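Local coordinates for protein ChiX (Serratia marcescens, PDB 5OPZ) that cleaves peptidoglycan peptides as a zinc-dependent L-Ala D-Glu endopeptidase and is required for chitinase secretion, at residues R23-D28 with H76-V81; V100-A105 with I111-G116. One frame throughout, in Å; residues are numbered along the deposited sequence. Where two conformers were deposited one is given.

Interaction 1: residues R23-D28 with H76-V81; sequences RGVHPD and HAVDVV. With ZN (zinc ion), chain C.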
ATOM      1  N   ARG A  23      10.315  -4.614  -2.871  1.00 10.30           N
ATOM      2  CA  ARG A  23      11.729  -4.676  -2.568  1.00 12.36           C
ATOM      3  C   ARG A  23      12.207  -3.325  -1.994  1.00 13.12           C
ATOM      4  O   ARG A  23      11.879  -2.245  -2.508  1.00 13.76           O
ATOM      5  CB  ARG A  23      12.543  -5.083  -3.791  1.00 14.08           C
ATOM      6  CG  ARG A  23      12.325  -6.512  -4.242  1.00 16.21           C
ATOM      7  CD  ARG A  23      13.177  -6.697  -5.497  1.00 17.56           C
ATOM      8  NE  ARG A  23      12.991  -7.997  -6.140  1.00 23.30           N
ATOM      9  CZ  ARG A  23      13.768  -9.061  -5.941  1.00 27.17           C
ATOM     10  NH1 ARG A  23      14.821  -9.012  -5.122  1.00 25.47           N
ATOM     11  NH2 ARG A  23      13.495 -10.196  -6.590  1.00 35.89           N
ATOM     12  N   GLY A  24      12.959  -3.412  -0.898  1.00 14.25           N
ATOM     13  CA  GLY A  24      13.392  -2.249  -0.152  1.00 12.61           C
ATOM     14  C   GLY A  24      12.425  -1.675   0.871  1.00 10.53           C
ATOM     15  O   GLY A  24      12.793  -0.809   1.643  1.00 13.97           O
ATOM     16  N   VAL A  25      11.194  -2.152   0.910  1.00  8.09           N
ATOM     17  CA  VAL A  25      10.224  -1.751   1.918  1.00  8.04           C
ATOM     18  C   VAL A  25      10.620  -2.461   3.227  1.00  8.22           C
ATOM     19  O   VAL A  25      11.121  -3.604   3.243  1.00  8.97           O
ATOM     20  CB  VAL A  25       8.795  -2.059   1.397  1.00  7.65           C
ATOM     21  CG1 VAL A  25       7.747  -1.842   2.435  1.00  6.27           C
ATOM     22  CG2 VAL A  25       8.545  -1.167   0.203  1.00  8.20           C
ATOM     23  N   HIS A  26      10.302  -1.823   4.341  1.00  7.70           N
ATOM     24  CA  HIS A  26      10.564  -2.394   5.673  1.00  7.60           C
ATOM     25  C   HIS A  26      10.026  -3.814   5.754  1.00  7.44           C
ATOM     26  O   HIS A  26       8.853  -4.012   5.419  1.00  7.14           O
ATOM     27  CB  HIS A  26       9.907  -1.543   6.750  1.00  7.83           C
ATOM     28  CG  HIS A  26      10.366  -1.862   8.135  1.00  8.08           C
ATOM     29  ND1 HIS A  26       9.982  -3.011   8.794  1.00  9.45           N
ATOM     30  CD2 HIS A  26      11.233  -1.234   8.956  1.00  8.22           C
ATOM     31  CE1 HIS A  26      10.592  -3.070   9.964  1.00 10.10           C
ATOM     32  NE2 HIS A  26      11.338  -1.987  10.093  1.00 10.79           N
ATOM     33  N   PRO A  27      10.841  -4.798   6.186  0.70  8.30           N
ATOM     34  CA  PRO A  27      10.357  -6.176   6.226  0.70  8.85           C
ATOM     35  C   PRO A  27       9.036  -6.396   6.952  0.70  7.31           C
ATOM     36  O   PRO A  27       8.318  -7.321   6.601  0.70  7.87           O
ATOM     37  CB  PRO A  27      11.525  -6.935   6.867  0.70 10.52           C
ATOM     38  CG  PRO A  27      12.736  -6.105   6.577  0.70 10.45           C
ATOM     39  CD  PRO A  27      12.263  -4.686   6.571  0.70  9.26           C
ATOM     40  N   ASP A  28       8.737  -5.643   8.000  1.00  7.69           N
ATOM     41  CA  ASP A  28       7.510  -5.826   8.736  1.00  7.12           C
ATOM     42  C   ASP A  28       6.291  -5.391   7.915  1.00  6.84           C
ATOM     43  O   ASP A  28       5.246  -6.068   7.945  1.00  8.08           O
ATOM     44  CB  ASP A  28       7.528  -5.151  10.092  1.00  7.45           C
ATOM     45  CG  ASP A  28       8.506  -5.817  11.058  1.00  8.64           C
ATOM     46  OD1 ASP A  28       9.023  -6.937  10.766  1.00 12.86           O
ATOM     47  OD2 ASP A  28       8.718  -5.191  12.110  1.00  9.34           O
ATOM     48  N   HIS A  76       8.828   2.789   4.826  1.00  5.60           N
ATOM     49  CA  HIS A  76       7.746   2.585   5.786  1.00  6.15           C
ATOM     50  C   HIS A  76       6.331   2.726   5.179  1.00  4.84           C
ATOM     51  O   HIS A  76       5.351   2.739   5.963  1.00  5.37           O
ATOM     52  CB  HIS A  76       7.903   3.488   7.003  1.00  6.61           C
ATOM     53  CG  HIS A  76       9.138   3.224   7.800  1.00  7.75           C
ATOM     54  ND1 HIS A  76      10.355   3.782   7.487  1.00  8.92           N
ATOM     55  CD2 HIS A  76       9.335   2.497   8.926  1.00  8.72           C
ATOM     56  CE1 HIS A  76      11.244   3.407   8.386  1.00  9.94           C
ATOM     57  NE2 HIS A  76      10.658   2.614   9.257  1.00 10.08           N
ATOM     58  N   ALA A  77       6.204   2.824   3.854  1.00  5.17           N
ATOM     59  CA  ALA A  77       4.884   2.987   3.262  1.00  5.66           C
ATOM     60  C   ALA A  77       4.800   2.338   1.909  1.00  5.34           C
ATOM     61  O   ALA A  77       5.791   2.160   1.217  1.00  5.94           O
ATOM     62  CB  ALA A  77       4.569   4.467   3.149  1.00  6.02           C
ATOM     63  N   VAL A  78       3.584   1.970   1.539  1.00  5.84           N
ATOM     64  CA  VAL A  78       3.248   1.505   0.197  1.00  5.31           C
ATOM     65  C   VAL A  78       1.977   2.209  -0.254  1.00  4.89           C
ATOM     66  O   VAL A  78       1.099   2.512   0.565  1.00  6.11           O
ATOM     67  CB  VAL A  78       3.050  -0.029   0.121  1.00  6.25           C
ATOM     68  CG1 VAL A  78       4.356  -0.735   0.469  1.00  6.78           C
ATOM     69  CG2 VAL A  78       1.943  -0.488   1.026  1.00  6.96           C
ATOM     70  N   ASP A  79       1.890   2.414  -1.574  1.00  4.75           N
ATOM     71  CA  ASP A  79       0.625   2.708  -2.251  1.00  5.59           C
ATOM     72  C   ASP A  79       0.223   1.487  -3.060  1.00  5.48           C
ATOM     73  O   ASP A  79       1.032   0.972  -3.801  1.00  7.73           O
ATOM     74  CB  ASP A  79       0.799   3.917  -3.146  1.00  6.50           C
ATOM     75  CG  ASP A  79       0.980   5.212  -2.404  1.00  6.72           C
ATOM     76  OD1 ASP A  79       0.859   5.276  -1.189  1.00  7.00           O
ATOM     77  OD2 ASP A  79       1.257   6.220  -3.050  1.00 10.41           O
ATOM     78  N   VAL A  80      -0.994   1.041  -2.838  1.00  5.77           N
ATOM     79  CA  VAL A  80      -1.527  -0.084  -3.563  1.00  6.38           C
ATOM     80  C   VAL A  80      -2.408   0.413  -4.707  1.00  6.64           C
ATOM     81  O   VAL A  80      -2.896   1.527  -4.709  1.00  6.92           O
ATOM     82  CB  VAL A  80      -2.344  -1.059  -2.687  1.00  6.41           C
ATOM     83  CG1 VAL A  80      -1.506  -1.551  -1.511  1.00  7.17           C
ATOM     84  CG2 VAL A  80      -3.616  -0.429  -2.170  1.00  6.25           C
ATOM     85  N   VAL A  81      -2.555  -0.443  -5.696  1.00  6.55           N
ATOM     86  CA  VAL A  81      -3.450  -0.201  -6.810  1.00  6.60           C
ATOM     87  C   VAL A  81      -4.391  -1.409  -6.932  1.00  5.87           C
ATOM     88  O   VAL A  81      -3.924  -2.573  -7.045  1.00  7.52           O
ATOM     89  CB  VAL A  81      -2.717   0.104  -8.129  1.00  7.96           C
ATOM     90  CG1 VAL A  81      -1.793  -0.982  -8.544  1.00  8.92           C
ATOM     91  CG2 VAL A  81      -3.709   0.423  -9.237  1.00  8.70           C
TER
HETATM   92 ZN    ZN C 201       1.647   6.822  -0.212  1.00  7.54          ZN
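The backbones of residues 23-28 and 76-81 come closest at His-26 and His-76, whose CA atoms are 5.7 Å apart; the first segment turns from a loop into helix 27-39, the second runs from a loop into strand 77-82. No hydrogen bond joins the two directly, though the backbone of His-26 is hydrogen-bonded to that of Gly-75, one residue ahead of the second segment.

Val-25 points toward the strand. With CG1 anti to the backbone N (chi1 173°), it lays that methyl 4.1 Å from CG1 of Val-78, the two side chains crossing at about a right angle, while Leu-29 and Ile-33 of helix 27-39 also pack on Val-78.

One residue beyond Val-78 on strand 77-82, Asp-79 reaches the zinc site of this LAS-type peptidase fold, probably the catalytic centre. Its OD1 binds the zinc ion at 2.0 Å, with His-72 and His-127 as the other protein ligands, and the backbone of Asp-79 is hydrogen-bonded to Ser-47 and Glu-48 of the neighbouring strand 44-48.

At the other end of the contact the imidazoles of His-26 and His-76 meet obliquely: CD2 of His-26 lies 3.9 Å from NE2 of His-76, and the planes are inclined by 37°. The ring of Tyr-135 meets that of His-26 edge-to-face, and His-76 ND1 is hydrogen-bonded to Thr-74 OG1. His-26 also illustrates helix N-capping. From the N-cap position its ND1 accepts a hydrogen bond from Asp-28 N, 3.0 Å away and close to the ring plane, which fixes the ring's rotation.

Interaction 2: residues V100-A105 with I111-G116; sequences VAVRRA and IIVEWG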
ATOM      1  N   VAL A 100      -9.592  -3.819   4.517  1.00  6.24           N
ATOM      2  CA  VAL A 100     -10.066  -4.890   5.435  1.00  7.16           C
ATOM      3  C   VAL A 100      -8.978  -5.968   5.545  1.00  6.51           C
ATOM      4  O   VAL A 100      -8.675  -6.465   6.645  1.00  7.92           O
ATOM      5  CB  VAL A 100     -11.378  -5.518   4.951  1.00  8.26           C
ATOM      6  CG1 VAL A 100     -11.742  -6.802   5.656  1.00 10.55           C
ATOM      7  CG2 VAL A 100     -12.473  -4.498   5.114  1.00  8.80           C
ATOM      8  N   ALA A 101      -8.460  -6.386   4.389  1.00  5.91           N
ATOM      9  CA  ALA A 101      -7.442  -7.402   4.331  1.00  5.68           C
ATOM     10  C   ALA A 101      -6.148  -6.951   5.032  1.00  4.83           C
ATOM     11  O   ALA A 101      -5.537  -7.744   5.747  1.00  6.41           O
ATOM     12  CB  ALA A 101      -7.167  -7.768   2.909  1.00  5.86           C
ATOM     13  N   VAL A 102      -5.715  -5.715   4.779  1.00  5.08           N
ATOM     14  CA  VAL A 102      -4.551  -5.188   5.425  1.00  5.26           C
ATOM     15  C   VAL A 102      -4.731  -5.126   6.922  1.00  5.57           C
ATOM     16  O   VAL A 102      -3.798  -5.496   7.658  1.00  7.57           O
ATOM     17  CB  VAL A 102      -4.117  -3.829   4.847  1.00  5.60           C
ATOM     18  CG1 VAL A 102      -2.960  -3.247   5.663  1.00  6.47           C
ATOM     19  CG2 VAL A 102      -3.734  -3.971   3.402  1.00  5.44           C
ATOM     20  N   ARG A 103      -5.886  -4.673   7.378  1.00  6.14           N
ATOM     21  CA  ARG A 103      -6.152  -4.581   8.822  1.00  7.18           C
ATOM     22  C   ARG A 103      -6.149  -5.938   9.488  1.00  6.64           C
ATOM     23  O   ARG A 103      -5.624  -6.087  10.592  1.00  7.33           O
ATOM     24  CB  ARG A 103      -7.533  -3.927   9.026  1.00  9.42           C
ATOM     25  CG  ARG A 103      -7.958  -3.386  10.359  1.00 12.56           C
ATOM     26  CD  ARG A 103      -9.244  -2.520  10.307  1.00 13.81           C
ATOM     27  NE  ARG A 103      -9.210  -1.368   9.413  1.00 15.52           N
ATOM     28  CZ  ARG A 103      -9.948  -1.172   8.302  1.00 15.23           C
ATOM     29  NH1 ARG A 103     -10.849  -2.048   7.830  1.00 18.39           N
ATOM     30  NH2 ARG A 103      -9.786  -0.027   7.645  1.00 18.89           N
ATOM     31  N   ARG A 104      -6.650  -6.953   8.814  1.00  6.44           N
ATOM     32  CA  ARG A 104      -6.637  -8.309   9.380  1.00  6.15           C
ATOM     33  C   ARG A 104      -5.196  -8.812   9.428  1.00  5.96           C
ATOM     34  O   ARG A 104      -4.739  -9.314  10.469  1.00  6.68           O
ATOM     35  CB  ARG A 104      -7.477  -9.255   8.543  1.00  7.20           C
ATOM     36  CG  ARG A 104      -7.367 -10.711   8.943  1.00  8.77           C
ATOM     37  CD  ARG A 104      -8.137 -11.630   8.025  1.00 10.94           C
ATOM     38  NE  ARG A 104      -7.740 -12.999   8.277  1.00 15.03           N
ATOM     39  CZ  ARG A 104      -8.161 -14.051   7.583  1.00 19.56           C
ATOM     40  NH1 ARG A 104      -9.019 -13.902   6.587  1.00 21.59           N
ATOM     41  NH2 ARG A 104      -7.728 -15.255   7.897  1.00 24.94           N
ATOM     42  N   ALA A 105      -4.440  -8.712   8.330  1.00  6.37           N
ATOM     43  CA  ALA A 105      -3.039  -9.090   8.353  1.00  6.63           C
ATOM     44  C   ALA A 105      -2.249  -8.371   9.426  1.00  6.53           C
ATOM     45  O   ALA A 105      -1.392  -8.988  10.105  1.00  7.65           O
ATOM     46  CB  ALA A 105      -2.401  -8.888   6.982  1.00  7.62           C
ATOM     47  N   ILE A 111       1.017  -5.611  14.420  1.00  7.98           N
ATOM     48  CA  ILE A 111       1.581  -4.342  13.928  1.00  8.50           C
ATOM     49  C   ILE A 111       0.444  -3.438  13.530  1.00  8.44           C
ATOM     50  O   ILE A 111      -0.415  -3.863  12.789  1.00 10.54           O
ATOM     51  CB  ILE A 111       2.448  -4.610  12.687  1.00 10.12           C
ATOM     52  CG1 ILE A 111       3.661  -5.458  13.049  1.00 11.91           C
ATOM     53  CG2 ILE A 111       2.871  -3.319  11.987  1.00 10.69           C
ATOM     54  CD1 ILE A 111       4.303  -6.069  11.862  1.00 11.73           C
ATOM     55  N   ILE A 112       0.454  -2.184  13.944  1.00  8.88           N
ATOM     56  CA  ILE A 112      -0.542  -1.208  13.479  1.00  8.90           C
ATOM     57  C   ILE A 112      -0.103  -0.703  12.097  1.00  7.95           C
ATOM     58  O   ILE A 112       1.039  -0.288  11.905  1.00  9.53           O
ATOM     59  CB  ILE A 112      -0.684  -0.075  14.512  1.00  9.64           C
ATOM     60  CG1 ILE A 112      -1.304  -0.612  15.804  1.00 12.18           C
ATOM     61  CG2 ILE A 112      -1.500   1.066  13.938  1.00  9.20           C
ATOM     62  CD1 ILE A 112      -1.242   0.394  16.936  1.00 13.81           C
ATOM     63  N   VAL A 113      -1.019  -0.745  11.123  1.00  7.86           N
ATOM     64  CA  VAL A 113      -0.740  -0.130   9.826  1.00  8.26           C
ATOM     65  C   VAL A 113      -1.778   0.942   9.611  1.00  8.72           C
ATOM     66  O   VAL A 113      -2.949   0.644   9.587  1.00 12.58           O
ATOM     67  CB  VAL A 113      -0.741  -1.168   8.675  1.00  9.63           C
ATOM     68  CG1 VAL A 113      -0.565  -0.515   7.300  1.00 10.22           C
ATOM     69  CG2 VAL A 113       0.340  -2.208   8.960  1.00  9.89           C
ATOM     70  N   GLU A 114      -1.350   2.171   9.377  1.00  7.13           N
ATOM     71  CA  GLU A 114      -2.249   3.288   9.124  1.00  7.85           C
ATOM     72  C   GLU A 114      -2.613   3.290   7.657  1.00  6.22           C
ATOM     73  O   GLU A 114      -1.785   3.017   6.797  1.00  7.84           O
ATOM     74  CB  GLU A 114      -1.593   4.620   9.473  1.00 10.48           C
ATOM     75  CG  GLU A 114      -1.372   4.880  10.949  1.00 13.25           C
ATOM     76  CD  GLU A 114      -0.593   6.164  11.230  1.00 16.02           C
ATOM     77  OE1 GLU A 114       0.603   6.276  10.863  1.00 16.71           O
ATOM     78  OE2 GLU A 114      -1.191   7.077  11.817  1.00 25.05           O
ATOM     79  N   TRP A 115      -3.883   3.563   7.410  1.00  6.79           N
ATOM     80  CA  TRP A 115      -4.463   3.625   6.077  1.00  6.23           C
ATOM     81  C   TRP A 115      -4.851   5.078   5.727  1.00  5.18           C
ATOM     82  O   TRP A 115      -5.503   5.734   6.528  1.00  6.66           O
ATOM     83  CB  TRP A 115      -5.699   2.730   6.012  1.00  6.79           C
ATOM     84  CG  TRP A 115      -6.401   2.714   4.722  1.00  6.24           C
ATOM     85  CD1 TRP A 115      -5.825   2.738   3.481  1.00  6.67           C
ATOM     86  CD2 TRP A 115      -7.822   2.714   4.503  1.00  6.43           C
ATOM     87  NE1 TRP A 115      -6.789   2.682   2.513  1.00  6.12           N
ATOM     88  CE2 TRP A 115      -8.021   2.660   3.104  1.00  6.87           C
ATOM     89  CE3 TRP A 115      -8.939   2.660   5.347  1.00  7.08           C
ATOM     90  CZ2 TRP A 115      -9.317   2.651   2.546  1.00  6.75           C
ATOM     91  CZ3 TRP A 115     -10.214   2.627   4.785  1.00  6.85           C
ATOM     92  CH2 TRP A 115     -10.379   2.630   3.411  1.00  7.17           C
ATOM     93  N   GLY A 116      -4.532   5.514   4.522  1.00  5.78           N
ATOM     94  CA  GLY A 116      -4.932   6.853   4.068  1.00  5.99           C
ATOM     95  C   GLY A 116      -6.415   7.019   3.953  1.00  6.26           C
ATOM     96  O   GLY A 116      -6.898   8.132   3.888  1.00  7.63           O
TER
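Val-102 makes the first contact along helix residues 100-105, meeting Val-113 methyl to methyl: its CG1 lies 4.0 Å from CG1 of Val-113. Each of these methyls is anti to its own backbone N, which turns the two toward each other across the helix-strand interface, where the side chains cross at about a right angle.

One residue on, Arg-103 leaves the helix beside the strand and, through a bend at chi3 (-57°), brings its guanidinium up to the indole of Trp-115. NH2 stands 3.6 Å from CE3 of Trp-115 and a little farther from CZ3. The ring atoms lie at the edge of the guanidinium, near its plane, and the two planes are 64° apart; this is an oblique approach, with no flat stacking. The guanidinium charge is met through a salt bridge from NH2 to Glu-118 OE2, and the indole NE1 is hydrogen-bonded to Gly-125 O. The side chain of Trp-115 comes within about 9 Å of the zinc ion.

The contact thus packs helix 92-109, through valines, against the outer strand 113-115 of the antiparallel sheet. Phe-128 of the adjacent strand 127-130 touches both valines and stacks on Trp-115, while Ala-36 of helix 27-39 packs against Val-102.

From the N terminus, interaction 1 comes first: it closes a loop of 47 intervening residues that include the rest of helix 27-39, strand 44-48 and helix 53-62, bringing the start of helix 27-39 to strand 77-82. The chain then enters helix 92-109, and interaction 2 folds it back over only five intervening residues onto strand 113-115. A long closure is thus followed by a short one, and the loops are in series, neither nested nor crossed. Both contacts reach the same sheet, where strand 127-130 runs between strands 77-82 and 113-115. Their centres are 13 Å apart, yet they touch: Asp-28 CB packs 3.8 Å from Ile-111 CD1.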